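PDB 3U24: putative Lipoprotein, which is of unknown function but binds zinc and is probably a metallopeptidase-like hydrolase. Local coordinates for residues A31-L36 against S426-L431; V65-F70 against S102-D107; N338-D343 against L418-E423. All blocks are in the same frame, centred on the assembly; numbering follows the deposited sequence. Where two conformers were deposited one is given.

Contact 1. Residues A31-L36 against S426-L431. With ZN (zinc ion), chain H.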
ATOM      1  N   ALA A  31     -19.805  17.163  -6.096  1.00 25.54           N
ATOM      2  CA  ALA A  31     -20.724  17.204  -4.957  1.00 24.83           C
ATOM      3  C   ALA A  31     -20.564  15.968  -4.075  1.00 23.73           C
ATOM      4  O   ALA A  31     -20.715  16.042  -2.870  1.00 23.72           O
ATOM      5  CB  ALA A  31     -22.165  17.328  -5.425  1.00 24.67           C
ATOM      6  N   PHE A  32     -20.253  14.833  -4.670  1.00 22.91           N
ATOM      7  CA  PHE A  32     -20.055  13.634  -3.903  1.00 22.86           C
ATOM      8  C   PHE A  32     -18.858  13.783  -2.938  1.00 22.80           C
ATOM      9  O   PHE A  32     -18.933  13.453  -1.766  1.00 22.84           O
ATOM     10  CB  PHE A  32     -19.812  12.440  -4.832  1.00 22.20           C
ATOM     11  CG  PHE A  32     -19.370  11.219  -4.107  1.00 21.26           C
ATOM     12  CD1 PHE A  32     -20.270  10.463  -3.439  1.00 21.39           C
ATOM     13  CD2 PHE A  32     -18.050  10.878  -4.051  1.00 21.09           C
ATOM     14  CE1 PHE A  32     -19.890   9.351  -2.732  1.00 21.15           C
ATOM     15  CE2 PHE A  32     -17.641   9.770  -3.350  1.00 20.70           C
ATOM     16  CZ  PHE A  32     -18.572   9.013  -2.682  1.00 21.02           C
ATOM     17  N   ILE A  33     -17.731  14.222  -3.461  1.00 23.48           N
ATOM     18  CA  ILE A  33     -16.544  14.464  -2.649  1.00 23.37           C
ATOM     19  C   ILE A  33     -16.861  15.511  -1.580  1.00 24.22           C
ATOM     20  O   ILE A  33     -16.546  15.314  -0.407  1.00 23.44           O
ATOM     21  CB  ILE A  33     -15.334  14.885  -3.527  1.00 23.86           C
ATOM     22  CG1 ILE A  33     -14.900  13.705  -4.434  1.00 23.87           C
ATOM     23  CG2 ILE A  33     -14.167  15.415  -2.684  1.00 22.79           C
ATOM     24  CD1 ILE A  33     -14.715  12.416  -3.664  1.00 24.28           C
ATOM     25  N   ASP A  34     -17.522  16.602  -1.946  1.00 25.54           N
ATOM     26  CA  ASP A  34     -17.945  17.534  -0.914  1.00 27.72           C
ATOM     27  C   ASP A  34     -18.779  16.887   0.200  1.00 27.39           C
ATOM     28  O   ASP A  34     -18.530  17.147   1.378  1.00 26.13           O
ATOM     29  CB  ASP A  34     -18.671  18.704  -1.513  1.00 31.24           C
ATOM     30  CG  ASP A  34     -17.732  19.644  -2.267  1.00 34.10           C
ATOM     31  OD1 ASP A  34     -16.489  19.549  -2.067  1.00 37.40           O
ATOM     32  OD2 ASP A  34     -18.250  20.475  -3.052  1.00 39.79           O
ATOM     33  N   ASP A  35     -19.715  16.013  -0.165  1.00 26.36           N
ATOM     34  CA  ASP A  35     -20.521  15.355   0.818  1.00 26.87           C
ATOM     35  C   ASP A  35     -19.723  14.365   1.621  1.00 24.97           C
ATOM     36  O   ASP A  35     -19.992  14.204   2.788  1.00 25.24           O
ATOM     37  CB  ASP A  35     -21.699  14.629   0.171  1.00 28.96           C
ATOM     38  CG  ASP A  35     -22.710  15.591  -0.407  1.00 31.82           C
ATOM     39  OD1 ASP A  35     -22.650  16.765  -0.004  1.00 35.00           O
ATOM     40  OD2 ASP A  35     -23.550  15.192  -1.265  1.00 35.62           O
ATOM     41  N   LEU A  36     -18.753  13.701   1.003  1.00 22.94           N
ATOM     42  CA  LEU A  36     -17.934  12.744   1.722  1.00 22.30           C
ATOM     43  C   LEU A  36     -17.164  13.479   2.793  1.00 22.04           C
ATOM     44  O   LEU A  36     -17.093  13.003   3.893  1.00 22.04           O
ATOM     45  CB  LEU A  36     -16.988  11.977   0.801  1.00 21.62           C
ATOM     46  CG  LEU A  36     -16.209  10.835   1.430  1.00 21.73           C
ATOM     47  CD1 LEU A  36     -17.131   9.773   1.996  1.00 21.29           C
ATOM     48  CD2 LEU A  36     -15.190  10.279   0.423  1.00 21.93           C
ATOM     49  N   SER A 426      -8.302  12.702 -12.433  1.00 30.66           N
ATOM     50  CA  SER A 426      -9.544  13.089 -11.806  1.00 29.68           C
ATOM     51  C   SER A 426      -9.377  13.014 -10.312  1.00 28.37           C
ATOM     52  O   SER A 426      -8.591  12.202  -9.803  1.00 28.32           O
ATOM     53  CB  SER A 426     -10.701  12.196 -12.245  1.00 28.63           C
ATOM     54  OG  SER A 426     -10.717  11.008 -11.499  1.00 28.40           O
ATOM     55  N   LEU A 427     -10.121  13.856  -9.609  1.00 28.47           N
ATOM     56  CA  LEU A 427     -10.088  13.858  -8.155  1.00 28.55           C
ATOM     57  C   LEU A 427     -10.444  12.478  -7.610  1.00 26.55           C
ATOM     58  O   LEU A 427      -9.735  11.948  -6.796  1.00 26.86           O
ATOM     59  CB  LEU A 427     -11.013  14.957  -7.605  1.00 30.79           C
ATOM     60  CG  LEU A 427     -10.816  15.413  -6.139  1.00 32.67           C
ATOM     61  CD1 LEU A 427      -9.352  15.656  -5.766  1.00 31.82           C
ATOM     62  CD2 LEU A 427     -11.638  16.679  -5.866  1.00 32.65           C
ATOM     63  N   VAL A 428     -11.509  11.857  -8.116  1.00 25.94           N
ATOM     64  CA  VAL A 428     -11.894  10.513  -7.691  1.00 24.38           C
ATOM     65  C   VAL A 428     -10.792   9.447  -7.843  1.00 24.36           C
ATOM     66  O   VAL A 428     -10.565   8.679  -6.925  1.00 24.10           O
ATOM     67  CB  VAL A 428     -13.205  10.076  -8.369  1.00 23.72           C
ATOM     68  CG1 VAL A 428     -13.527   8.614  -8.071  1.00 22.03           C
ATOM     69  CG2 VAL A 428     -14.333  10.990  -7.892  1.00 23.29           C
ATOM     70  N   LYS A 429     -10.112   9.408  -8.984  0.50 24.31           N
ATOM     71  CA  LYS A 429      -9.018   8.463  -9.175  0.50 24.09           C
ATOM     72  C   LYS A 429      -7.858   8.771  -8.273  0.50 24.50           C
ATOM     73  O   LYS A 429      -7.201   7.853  -7.806  0.50 25.33           O
ATOM     74  CB  LYS A 429      -8.497   8.445 -10.612  0.50 23.75           C
ATOM     75  CG  LYS A 429      -9.499   7.979 -11.643  0.50 23.26           C
ATOM     76  CD  LYS A 429      -8.810   7.619 -12.960  0.50 22.70           C
ATOM     77  CE  LYS A 429      -8.185   8.823 -13.638  0.50 22.14           C
ATOM     78  NZ  LYS A 429      -8.264   8.639 -15.104  0.50 22.04           N
ATOM     79  N   SER A 430      -7.578  10.048  -8.041  1.00 24.80           N
ATOM     80  CA  SER A 430      -6.468  10.414  -7.172  1.00 25.52           C
ATOM     81  C   SER A 430      -6.750   9.960  -5.740  1.00 25.65           C
ATOM     82  O   SER A 430      -5.891   9.419  -5.115  1.00 26.07           O
ATOM     83  CB  SER A 430      -6.188  11.917  -7.226  1.00 27.03           C
ATOM     84  OG  SER A 430      -5.716  12.270  -8.511  1.00 27.98           O
ATOM     85  N   LEU A 431      -7.987  10.103  -5.270  1.00 25.98           N
ATOM     86  CA  LEU A 431      -8.350   9.691  -3.920  1.00 25.52           C
ATOM     87  C   LEU A 431      -8.589   8.202  -3.766  1.00 26.30           C
ATOM     88  O   LEU A 431      -8.251   7.625  -2.739  1.00 26.76           O
ATOM     89  CB  LEU A 431      -9.603  10.438  -3.477  1.00 25.24           C
ATOM     90  CG  LEU A 431      -9.520  11.963  -3.409  1.00 26.28           C
ATOM     91  CD1 LEU A 431     -10.906  12.593  -3.176  1.00 26.72           C
ATOM     92  CD2 LEU A 431      -8.544  12.401  -2.335  1.00 26.00           C
TER
HETATM   93 ZN    ZN H 606     -24.100  18.481  -0.461  1.00 86.58          ZN
HETATM   94  O   HOH W   1     -22.843  18.540  -2.428  1.00 47.72           O
HETATM   95  O   HOH W   2     -25.636  17.441  -2.212  1.00 49.17           O
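Ile33 meets Leu427, Val428 and Leu431, so one residue carries nearly all of the 31-36 side of this helix-to-helix contact. The interactions across it are apolar. The closest is between the terminal methyls of Ile33 and Leu431, which reach toward each other tip to tip, CD1 to CD1, at 3.8 Å. The two branches of Ile33 divide the rest: CG2 faces Leu427 CD2 at 4.3 Å, and CG1 lies 4.4 Å from Val428 CG2. With chi1 at -66°, CG2 stands anti to the backbone N and CG1 anti to the carbonyl carbon, which sets the branches on the adjacent Leu427 and Val428, while CD1 reaches Leu431 a turn further along helix 427-432. The local axes pass 11.5 Å apart at 44°, too wide for backbone contact, and the bridge is therefore made by side-chain ends. Tyr369 and Pro368 of a nearby loop border the same patch.

Polar bonds serve each segment separately. Ser426 is the N-cap of helix 427-432, its OG accepting from Lys429 N at 3.0 Å with a nearly straight N-H...O angle of 168°; the same OG also bonds to Asp93 of helix 88-111.

Metal binding occupies the flank of helix 25-39 turned away from Ile33. Asp35 OD1 binds a zinc ion at 2.3 Å, while OD2 of the same residue stays 3.4 Å from the metal, so the carboxylate is monodentate. Two waters also bind the metal; one donates to Asp35 OD2, and the other makes a weak bond to Ala31 O. Gln74 holds OD2 from helix 61-79.

The chemistry thus splits helix 25-39 into an apolar side that packs through methyl groups with no hydrogen bond across the contact, and another side where the Asp35 carboxylate, probably ionised, coordinates the zinc.

Contact 2. Residues V65-F70 against S102-D107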
ATOM      1  N   VAL A  65     -25.048   4.804  11.497  1.00 26.34           N
ATOM      2  CA  VAL A  65     -26.331   5.128  10.886  1.00 27.16           C
ATOM      3  C   VAL A  65     -26.140   6.238   9.868  1.00 28.10           C
ATOM      4  O   VAL A  65     -26.594   6.140   8.735  1.00 28.39           O
ATOM      5  CB  VAL A  65     -27.383   5.561  11.933  1.00 28.07           C
ATOM      6  CG1 VAL A  65     -28.558   6.331  11.304  1.00 27.52           C
ATOM      7  CG2 VAL A  65     -27.881   4.330  12.692  1.00 28.27           C
ATOM      8  N   LYS A  66     -25.449   7.292  10.268  1.00 28.69           N
ATOM      9  CA  LYS A  66     -25.233   8.422   9.375  1.00 29.73           C
ATOM     10  C   LYS A  66     -24.405   8.031   8.136  1.00 27.97           C
ATOM     11  O   LYS A  66     -24.626   8.583   7.052  1.00 27.55           O
ATOM     12  CB  LYS A  66     -24.524   9.540  10.139  1.00 33.01           C
ATOM     13  CG  LYS A  66     -24.298  10.826   9.377  1.00 36.68           C
ATOM     14  CD  LYS A  66     -23.581  11.846  10.266  1.00 41.74           C
ATOM     15  CE  LYS A  66     -23.436  13.205   9.566  1.00 45.30           C
ATOM     16  NZ  LYS A  66     -22.266  13.954  10.132  1.00 49.92           N
ATOM     17  N   THR A  67     -23.436   7.127   8.300  1.00 25.39           N
ATOM     18  CA  THR A  67     -22.653   6.645   7.155  1.00 24.36           C
ATOM     19  C   THR A  67     -23.543   5.840   6.235  1.00 24.05           C
ATOM     20  O   THR A  67     -23.520   6.054   5.030  1.00 24.18           O
ATOM     21  CB  THR A  67     -21.408   5.851   7.585  1.00 23.75           C
ATOM     22  OG1 THR A  67     -20.563   6.738   8.316  1.00 23.12           O
ATOM     23  CG2 THR A  67     -20.627   5.284   6.387  1.00 23.04           C
ATOM     24  N   LEU A  68     -24.382   4.986   6.791  1.00 23.92           N
ATOM     25  CA  LEU A  68     -25.278   4.200   5.953  1.00 24.46           C
ATOM     26  C   LEU A  68     -26.330   5.063   5.242  1.00 25.35           C
ATOM     27  O   LEU A  68     -26.700   4.739   4.115  1.00 25.44           O
ATOM     28  CB  LEU A  68     -25.964   3.079   6.728  1.00 24.49           C
ATOM     29  CG  LEU A  68     -25.118   1.940   7.272  1.00 24.47           C
ATOM     30  CD1 LEU A  68     -25.973   1.066   8.210  1.00 24.74           C
ATOM     31  CD2 LEU A  68     -24.503   1.143   6.139  1.00 24.09           C
ATOM     32  N   ALA A  69     -26.809   6.141   5.879  1.00 25.44           N
ATOM     33  CA  ALA A  69     -27.738   7.067   5.205  1.00 26.29           C
ATOM     34  C   ALA A  69     -27.007   7.789   4.040  1.00 26.24           C
ATOM     35  O   ALA A  69     -27.608   8.097   3.020  1.00 27.39           O
ATOM     36  CB  ALA A  69     -28.310   8.105   6.198  1.00 26.65           C
ATOM     37  N   PHE A  70     -25.718   8.059   4.200  1.00 25.29           N
ATOM     38  CA  PHE A  70     -24.953   8.674   3.126  1.00 25.77           C
ATOM     39  C   PHE A  70     -24.780   7.696   1.966  1.00 26.01           C
ATOM     40  O   PHE A  70     -24.945   8.097   0.834  1.00 26.44           O
ATOM     41  CB  PHE A  70     -23.622   9.183   3.658  1.00 25.58           C
ATOM     42  CG  PHE A  70     -22.626   9.585   2.618  1.00 25.37           C
ATOM     43  CD1 PHE A  70     -21.731   8.655   2.105  1.00 24.67           C
ATOM     44  CD2 PHE A  70     -22.532  10.900   2.204  1.00 25.12           C
ATOM     45  CE1 PHE A  70     -20.791   9.010   1.174  1.00 24.45           C
ATOM     46  CE2 PHE A  70     -21.550  11.265   1.302  1.00 25.08           C
ATOM     47  CZ  PHE A  70     -20.696  10.317   0.774  1.00 24.58           C
ATOM     48  N   SER A 102     -20.347   0.625  -1.834  1.00 22.34           N
ATOM     49  CA  SER A 102     -20.730  -0.715  -1.425  1.00 22.40           C
ATOM     50  C   SER A 102     -19.804  -1.220  -0.342  1.00 21.78           C
ATOM     51  O   SER A 102     -20.219  -1.885   0.582  1.00 21.49           O
ATOM     52  CB  SER A 102     -20.736  -1.696  -2.614  1.00 22.61           C
ATOM     53  OG  SER A 102     -21.773  -1.347  -3.504  1.00 22.98           O
ATOM     54  N   SER A 103     -18.539  -0.906  -0.441  1.00 21.91           N
ATOM     55  CA  SER A 103     -17.620  -1.422   0.546  1.00 22.51           C
ATOM     56  C   SER A 103     -17.752  -0.721   1.897  1.00 21.38           C
ATOM     57  O   SER A 103     -17.549  -1.344   2.907  1.00 21.04           O
ATOM     58  CB  SER A 103     -16.198  -1.374   0.034  1.00 23.22           C
ATOM     59  OG  SER A 103     -15.754  -0.052   0.054  1.00 25.63           O
HETATM   60  N   MSE A 104     -18.097   0.548   1.914  1.00 21.77           N
HETATM   61  CA  MSE A 104     -18.440   1.237   3.183  1.00 22.65           C
HETATM   62  C   MSE A 104     -19.600   0.568   3.911  1.00 22.83           C
HETATM   63  O   MSE A 104     -19.507   0.295   5.122  1.00 22.13           O
HETATM   64  CB  MSE A 104     -18.728   2.732   2.995  1.00 23.18           C
HETATM   65  CG  MSE A 104     -17.489   3.555   2.564  1.00 24.07           C
HETATM   66 SE   MSE A 104     -17.909   5.354   1.858  0.90 25.59          SE
HETATM   67  CE  MSE A 104     -18.757   6.034   3.482  1.00 23.66           C
ATOM     68  N   ALA A 105     -20.683   0.305   3.186  1.00 22.49           N
ATOM     69  CA  ALA A 105     -21.852  -0.332   3.755  1.00 22.40           C
ATOM     70  C   ALA A 105     -21.485  -1.704   4.321  1.00 22.65           C
ATOM     71  O   ALA A 105     -21.885  -2.068   5.432  1.00 22.50           O
ATOM     72  CB  ALA A 105     -22.972  -0.453   2.724  1.00 21.97           C
ATOM     73  N   TRP A 106     -20.739  -2.455   3.526  1.00 22.90           N
ATOM     74  CA  TRP A 106     -20.360  -3.795   3.870  1.00 23.10           C
ATOM     75  C   TRP A 106     -19.442  -3.824   5.064  1.00 23.47           C
ATOM     76  O   TRP A 106     -19.589  -4.702   5.873  1.00 21.90           O
ATOM     77  CB  TRP A 106     -19.715  -4.474   2.673  1.00 22.77           C
ATOM     78  CG  TRP A 106     -19.049  -5.805   2.958  1.00 23.40           C
ATOM     79  CD1 TRP A 106     -19.626  -7.083   2.927  1.00 23.58           C
ATOM     80  CD2 TRP A 106     -17.647  -6.026   3.328  1.00 22.61           C
ATOM     81  NE1 TRP A 106     -18.685  -8.033   3.226  1.00 23.79           N
ATOM     82  CE2 TRP A 106     -17.479  -7.466   3.445  1.00 23.39           C
ATOM     83  CE3 TRP A 106     -16.533  -5.202   3.480  1.00 23.45           C
ATOM     84  CZ2 TRP A 106     -16.246  -8.042   3.762  1.00 24.12           C
ATOM     85  CZ3 TRP A 106     -15.280  -5.787   3.805  1.00 23.94           C
ATOM     86  CH2 TRP A 106     -15.149  -7.177   3.956  1.00 23.37           C
ATOM     87  N   ASP A 107     -18.510  -2.872   5.179  1.00 24.45           N
ATOM     88  CA  ASP A 107     -17.681  -2.740   6.370  1.00 26.41           C
ATOM     89  C   ASP A 107     -18.512  -2.576   7.640  1.00 25.56           C
ATOM     90  O   ASP A 107     -18.178  -3.148   8.680  1.00 22.77           O
ATOM     91  CB  ASP A 107     -16.703  -1.540   6.300  1.00 30.36           C
ATOM     92  CG  ASP A 107     -15.385  -1.868   5.547  1.00 35.89           C
ATOM     93  OD1 ASP A 107     -14.938  -3.033   5.594  1.00 41.48           O
ATOM     94  OD2 ASP A 107     -14.780  -0.951   4.909  1.00 42.24           O
TER
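Selenomethionine Met104 sets its terminal methyl CE against both Thr67 and Phe70, which lie about one turn apart on helix 61-79. CE lies 3.5 Å from Thr67 CG2, a tight carbon-carbon approach in which the two side chains cross at about a right angle. It is also 4.2 Å from Phe70 CD1, approaching the ring at a slant. A bend at the end of the chain, chi3 61°, turns CE off the line of the otherwise extended side chain and toward this pair. Beside it, Leu68 lays CD2 against Ala105, 3.9 Å from CA and 4.1 Å from CB, so that a branched tip rests directly on the opposing backbone. The small alanine fits this closeness, with Leu68 CA and Ala105 CA 6.1 Å apart.

One shell out, Thr67 OG1 bonds to Gly63 O in the preceding turn, an arrangement that satisfies the hydroxyl within its own helix and presents the methyl to Met104. Val71 adds to the packing on Met104 and Ala105, and Ile108 to that on Thr67 and Leu68. The local axes run 9.6 Å apart at 151°, the antiparallel pairing of a helical hairpin formed by the successive helices 61-79 and 88-111.

No hydrogen bond crosses between the segments; the pairing here rests on methyl, ring and backbone-carbon contacts, whose strength depends on closeness of fit.

Contact 3. Residues N338-D343 against L418-E423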
ATOM      1  N   ASN A 338      12.093   0.928 -27.627  1.00 33.72           N
ATOM      2  CA  ASN A 338      10.742   1.369 -27.928  1.00 34.61           C
ATOM      3  C   ASN A 338       9.678   0.787 -27.035  1.00 33.19           C
ATOM      4  O   ASN A 338       8.625   0.382 -27.498  1.00 34.30           O
ATOM      5  CB  ASN A 338      10.390   1.005 -29.364  1.00 37.66           C
ATOM      6  CG  ASN A 338      10.839   2.055 -30.308  1.00 40.39           C
ATOM      7  OD1 ASN A 338      10.534   3.237 -30.104  1.00 44.39           O
ATOM      8  ND2 ASN A 338      11.568   1.662 -31.321  1.00 40.73           N
ATOM      9  N   ILE A 339       9.946   0.768 -25.746  1.00 30.65           N
ATOM     10  CA  ILE A 339       9.044   0.179 -24.798  1.00 28.28           C
ATOM     11  C   ILE A 339       7.870   1.141 -24.460  1.00 27.53           C
ATOM     12  O   ILE A 339       6.723   0.730 -24.421  1.00 26.96           O
ATOM     13  CB  ILE A 339       9.869  -0.232 -23.596  1.00 27.67           C
ATOM     14  CG1 ILE A 339      10.722  -1.441 -24.031  1.00 28.41           C
ATOM     15  CG2 ILE A 339       8.976  -0.493 -22.384  1.00 25.88           C
ATOM     16  CD1 ILE A 339      11.613  -2.013 -22.944  1.00 28.10           C
ATOM     17  N   VAL A 340       8.159   2.422 -24.281  1.00 26.39           N
ATOM     18  CA  VAL A 340       7.131   3.402 -23.922  1.00 26.46           C
ATOM     19  C   VAL A 340       7.727   4.797 -24.112  1.00 27.49           C
ATOM     20  O   VAL A 340       8.889   4.986 -23.862  1.00 28.26           O
ATOM     21  CB  VAL A 340       6.663   3.190 -22.451  1.00 23.96           C
ATOM     22  CG1 VAL A 340       7.739   3.646 -21.490  1.00 22.91           C
ATOM     23  CG2 VAL A 340       5.366   3.902 -22.173  1.00 23.24           C
ATOM     24  N   THR A 341       6.961   5.765 -24.582  1.00 29.76           N
ATOM     25  CA  THR A 341       7.475   7.129 -24.725  1.00 31.27           C
ATOM     26  C   THR A 341       7.765   7.720 -23.349  1.00 32.20           C
ATOM     27  O   THR A 341       6.895   7.753 -22.490  1.00 33.45           O
ATOM     28  CB  THR A 341       6.467   8.056 -25.449  1.00 31.52           C
ATOM     29  OG1 THR A 341       6.108   7.490 -26.713  1.00 32.89           O
ATOM     30  CG2 THR A 341       7.054   9.509 -25.664  1.00 31.68           C
ATOM     31  N   LEU A 342       8.977   8.197 -23.156  1.00 35.34           N
ATOM     32  CA  LEU A 342       9.348   8.970 -21.979  1.00 39.99           C
ATOM     33  C   LEU A 342       9.589  10.436 -22.358  1.00 44.91           C
ATOM     34  O   LEU A 342      10.098  10.695 -23.417  1.00 48.71           O
ATOM     35  CB  LEU A 342      10.636   8.395 -21.393  1.00 39.39           C
ATOM     36  CG  LEU A 342      10.565   6.945 -20.960  1.00 38.90           C
ATOM     37  CD1 LEU A 342      11.972   6.461 -20.609  1.00 37.73           C
ATOM     38  CD2 LEU A 342       9.580   6.808 -19.798  1.00 35.41           C
ATOM     39  N   ASP A 343       9.239  11.388 -21.497  1.00 54.84           N
ATOM     40  CA  ASP A 343       9.463  12.820 -21.781  1.00 60.87           C
ATOM     41  C   ASP A 343      10.776  13.311 -21.147  1.00 61.54           C
ATOM     42  O   ASP A 343      10.832  13.450 -19.930  1.00 59.58           O
ATOM     43  CB  ASP A 343       8.284  13.644 -21.247  1.00 66.09           C
ATOM     44  CG  ASP A 343       8.424  15.137 -21.542  1.00 73.54           C
ATOM     45  OD1 ASP A 343       7.632  15.669 -22.354  1.00 82.39           O
ATOM     46  OD2 ASP A 343       9.331  15.783 -20.964  1.00 77.53           O
ATOM     47  N   LEU A 418       2.982   7.105 -12.977  1.00 22.26           N
ATOM     48  CA  LEU A 418       2.438   8.334 -12.375  1.00 23.63           C
ATOM     49  C   LEU A 418       2.394   9.475 -13.395  1.00 23.66           C
ATOM     50  O   LEU A 418       1.423  10.190 -13.465  1.00 24.50           O
ATOM     51  CB  LEU A 418       3.274   8.779 -11.163  1.00 24.94           C
ATOM     52  CG  LEU A 418       3.056  10.181 -10.543  1.00 25.94           C
ATOM     53  CD1 LEU A 418       1.698  10.277  -9.842  1.00 25.66           C
ATOM     54  CD2 LEU A 418       4.173  10.477  -9.540  1.00 26.62           C
ATOM     55  N   VAL A 419       3.461   9.672 -14.150  1.00 23.83           N
ATOM     56  CA  VAL A 419       3.454  10.678 -15.209  1.00 24.61           C
ATOM     57  C   VAL A 419       2.308  10.421 -16.196  1.00 25.28           C
ATOM     58  O   VAL A 419       1.547  11.337 -16.526  1.00 25.63           O
ATOM     59  CB  VAL A 419       4.793  10.754 -15.963  1.00 24.90           C
ATOM     60  CG1 VAL A 419       4.667  11.698 -17.177  1.00 24.95           C
ATOM     61  CG2 VAL A 419       5.891  11.213 -15.019  1.00 24.18           C
ATOM     62  N   TYR A 420       2.146   9.179 -16.648  1.00 24.67           N
ATOM     63  CA  TYR A 420       1.065   8.889 -17.563  1.00 25.58           C
ATOM     64  C   TYR A 420      -0.287   9.199 -16.925  1.00 26.57           C
ATOM     65  O   TYR A 420      -1.115   9.832 -17.569  1.00 26.20           O
ATOM     66  CB  TYR A 420       1.138   7.480 -18.149  1.00 24.82           C
ATOM     67  CG  TYR A 420       2.015   7.407 -19.408  1.00 24.49           C
ATOM     68  CD1 TYR A 420       3.367   7.342 -19.314  1.00 24.55           C
ATOM     69  CD2 TYR A 420       1.463   7.426 -20.669  1.00 25.42           C
ATOM     70  CE1 TYR A 420       4.161   7.289 -20.437  1.00 25.65           C
ATOM     71  CE2 TYR A 420       2.244   7.405 -21.823  1.00 25.62           C
ATOM     72  CZ  TYR A 420       3.597   7.327 -21.701  1.00 26.05           C
ATOM     73  OH  TYR A 420       4.420   7.238 -22.792  1.00 26.24           O
ATOM     74  N   SER A 421      -0.467   8.860 -15.646  1.00 27.02           N
ATOM     75  CA  SER A 421      -1.736   9.158 -14.964  1.00 28.76           C
ATOM     76  C   SER A 421      -1.972  10.651 -14.747  1.00 29.98           C
ATOM     77  O   SER A 421      -3.086  11.049 -14.508  1.00 28.06           O
ATOM     78  CB  SER A 421      -1.811   8.498 -13.582  1.00 28.20           C
ATOM     79  OG  SER A 421      -0.890   9.147 -12.740  1.00 29.67           O
ATOM     80  N   ASN A 422      -0.925  11.465 -14.779  1.00 32.55           N
ATOM     81  CA  ASN A 422      -1.129  12.895 -14.757  1.00 35.98           C
ATOM     82  C   ASN A 422      -1.637  13.453 -16.137  1.00 37.16           C
ATOM     83  O   ASN A 422      -2.083  14.567 -16.150  1.00 38.85           O
ATOM     84  CB  ASN A 422       0.127  13.640 -14.236  1.00 37.69           C
ATOM     85  CG  ASN A 422       0.367  13.450 -12.741  1.00 39.06           C
ATOM     86  OD1 ASN A 422       1.516  13.523 -12.273  1.00 44.93           O
ATOM     87  ND2 ASN A 422      -0.693  13.233 -11.980  1.00 38.96           N
ATOM     88  N   GLU A 423      -1.606  12.675 -17.238  1.00 39.69           N
ATOM     89  CA  GLU A 423      -2.139  13.081 -18.571  1.00 42.06           C
ATOM     90  C   GLU A 423      -3.666  13.354 -18.396  1.00 44.56           C
ATOM     91  O   GLU A 423      -4.135  14.451 -18.744  1.00 49.80           O
ATOM     92  CB  GLU A 423      -1.803  12.100 -19.822  1.00 42.99           C
ATOM     93  CG  GLU A 423      -0.328  12.044 -20.452  1.00 44.08           C
ATOM     94  CD  GLU A 423      -0.088  11.492 -21.964  1.00 48.49           C
ATOM     95  OE1 GLU A 423      -0.978  10.994 -22.740  1.00 47.44           O
ATOM     96  OE2 GLU A 423       1.078  11.602 -22.487  1.00 50.71           O
TER
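Tyr420 reaches from helix 414-423 to Val340 and Thr341 in the loop that follows helix 319-337. From CB, chi1 of -87° swings its ring off the helix and toward the loop. The first ring atom to make contact is CE1, which lies 4.0 Å from Val340 CG2. CZ continues that contact at 3.9 Å from the same methyl, which approaches the ring obliquely. Val340 can offer CG2 because chi1 of 73° sets that methyl anti to the backbone N.

At the tip, OH donates to Thr341 O over a short 2.5 Å. The oxygen lies at the ring edge, in the ring plane, and the donor sits in the carbonyl plane on a lone pair, with a C=O...O angle of 127°; ring and peptide thus fit each other's favoured geometry. OH also lies 3.5 Å from Thr341 CB, whereas the threonine's own hydroxyl bonds to Glu553 of helix 548-555. A phenylalanine here would keep the ring against Val340 but would probably leave the Thr341 carbonyl without its donor and the loop less firmly fixed.

Within the helix, Leu418 O takes both Ser421 OG, at 2.6 Å, and Asn422 N from the same face of its plane.

The loop starts from a Schellman motif at Asn338, and the tyrosine hydroxyl ties down the irregular chain leading to strand 349-352. Helix 414-423 begins with His414, which binds zinc together with His408, the two being the histidines of an HExxPGH sequence, and with Glu439 from helix 435-451, an arrangement reminiscent of metallopeptidase sites.

Overall arrangement
Contacts 1 and 2 form one continuous cluster, their centres 16 Å apart: the ring of Phe70, part of contact 2, packs on helix 25-39, with Phe70 CE2 3.6 Å from Asp35 CB. The Phe70 side chain consequently lies about 8 Å from a bound zinc ion. Contact 3 joins contact 1 through the chain, because helices 414-423 and 427-432 are consecutive, although the centres are about 25 Å apart. Contacts 2 and 3 are remote from each other, about 37 Å between centres. Of the three, contact 3 shares helix 414-423 with His414, a ligand of the zinc in what is probably the active site; the side chains of Tyr420 and His414 are about 11 Å apart.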